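Local coordinates for hypothetical protein BA_2335 (Bacillus anthracis, PDB 4H4N), which is of unknown function but folds as a small all-beta chain with two antiparallel sheets, at residues T22-G25 with E29-T32. Residues are numbered along the deposited sequence; the frame is centred on the assembly and turned at random.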
loop_
_atom_site.group_PDB
_atom_site.type_symbol
_atom_site.label_atom_id
_atom_site.label_comp_id
_atom_site.label_asym_id
_atom_site.label_seq_id
_atom_site.Cartn_x
_atom_site.Cartn_y
_atom_site.Cartn_z
ATOM N N THR A 22 1.955 -0.340 5.134
ATOM C CA THR A 22 2.214 0.099 6.492
ATOM C C THR A 22 3.611 0.682 6.573
ATOM O O THR A 22 4.575 0.059 6.144
ATOM C CB THR A 22 2.083 -1.076 7.476
ATOM O OG1 THR A 22 0.787 -1.660 7.353
ATOM C CG2 THR A 22 2.273 -0.601 8.897
ATOM N N PHE A 23 3.707 1.885 7.123
ATOM C CA PHE A 23 4.975 2.569 7.339
ATOM C C PHE A 23 5.401 2.385 8.783
ATOM O O PHE A 23 4.590 2.544 9.700
ATOM C CB PHE A 23 4.821 4.069 7.036
ATOM C CG PHE A 23 4.575 4.357 5.575
ATOM C CD1 PHE A 23 5.630 4.449 4.694
ATOM C CD2 PHE A 23 3.306 4.519 5.072
ATOM C CE1 PHE A 23 5.425 4.715 3.340
ATOM C CE2 PHE A 23 3.094 4.775 3.722
ATOM C CZ PHE A 23 4.157 4.874 2.866
ATOM N N PHE A 24 6.675 2.063 8.978
ATOM C CA PHE A 24 7.254 1.764 10.281
ATOM C C PHE A 24 8.395 2.701 10.594
ATOM O O PHE A 24 9.097 3.174 9.706
ATOM C CB PHE A 24 7.815 0.327 10.304
ATOM C CG PHE A 24 6.773 -0.750 10.148
ATOM C CD1 PHE A 24 6.123 -1.296 11.242
ATOM C CD2 PHE A 24 6.415 -1.213 8.886
ATOM C CE1 PHE A 24 5.169 -2.279 11.084
ATOM C CE2 PHE A 24 5.465 -2.203 8.742
ATOM C CZ PHE A 24 4.857 -2.747 9.842
ATOM N N GLY A 25 8.606 2.928 11.890
ATOM C CA GLY A 25 9.706 3.738 12.369
ATOM C C GLY A 25 10.862 2.908 12.902
ATOM O O GLY A 25 10.921 1.690 12.743
ATOM N N GLU A 29 7.687 0.456 15.213
ATOM C CA GLU A 29 6.356 0.935 15.491
ATOM C C GLU A 29 5.655 1.341 14.210
ATOM O O GLU A 29 6.290 1.815 13.273
ATOM C CB GLU A 29 6.419 2.126 16.468
ATOM C CG GLU A 29 6.820 3.507 15.894
ATOM C CD GLU A 29 8.310 3.773 15.648
ATOM O OE1 GLU A 29 9.122 2.854 15.610
ATOM O OE2 GLU A 29 8.667 4.958 15.472
ATOM N N VAL A 30 4.340 1.151 14.170
ATOM C CA VAL A 30 3.543 1.580 13.044
ATOM C C VAL A 30 3.343 3.085 13.113
ATOM O O VAL A 30 2.890 3.618 14.130
ATOM C CB VAL A 30 2.181 0.889 13.039
ATOM C CG1 VAL A 30 1.303 1.473 11.940
ATOM C CG2 VAL A 30 2.347 -0.587 12.867
ATOM N N ILE A 31 3.727 3.778 12.050
ATOM C CA ILE A 31 3.524 5.216 11.929
ATOM C C ILE A 31 2.131 5.476 11.353
ATOM O O ILE A 31 1.345 6.212 11.934
ATOM C CB ILE A 31 4.592 5.870 11.054
ATOM C CG1 ILE A 31 5.993 5.600 11.608
ATOM C CG2 ILE A 31 4.357 7.364 10.934
ATOM C CD1 ILE A 31 7.086 5.921 10.623
ATOM N N THR A 32 1.841 4.893 10.193
ATOM C CA THR A 32 0.536 5.027 9.568
ATOM C C THR A 32 0.393 3.957 8.514
ATOM O O THR A 32 1.314 3.192 8.241
ATOM C CB THR A 32 0.308 6.419 8.952
ATOM O OG1 THR A 32 -1.088 6.639 8.749
ATOM C CG2 THR A 32 1.049 6.613 7.657
#
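Phe23 meets Thr32 at the edge of its ring: Thr32 O sits there, close to the ring plane, and the methyl Thr32 CG2 runs alongside, 4.0 Å from Phe23 CD2. Tyr54 adds an edge-to-face ring contact. Phe24 projects from the other face of the sheet with Val30, its non-hydrogen-bonded partner. Its ring is approached obliquely by Val30 CG2, 3.7 Å from Phe24 CE1, and Lys56 makes a cation-pi contact with it. Thr22 comes in beside Val30: chi1 of -57° sets OG1 beside the backbone N and leaves the methyl CG2 opposite that N, 3.8 Å from Val30 CG1; its hydroxyl is hydrogen-bonded to Asn33 OD1.

Between the strands, Phe23 N bonds to Thr32 O at 2.9 Å, while Phe23 O takes Ile31 N at 2.8 Å. Two residues, Ile31 and Thr32, thus face Phe23 alone, a classic beta bulge with Ile31 in a helix-like backbone conformation. In this bulge Ile31 points its side chain toward 22-25, and Ile31 CD1 reaches 3.5 Å from Phe24 C. Closer to the turn, Glu29 O accepts Gly25 N at 2.9 Å and also a CA-H...O contact from Phe24. The carboxylate of Glu29, its chain bent at chi2 (-79°), folds back against Gly25, with OE1 3.2 Å from Gly25 C and hydrogen-bonded to Tyr27 N.

The turn end of this beta hairpin is therefore tied by backbone bonds, apolar contacts on both faces, and one carboxylate bond to the turn, from Glu29 OE1 to Tyr27 N; that N-H would probably help stabilise the negative charge.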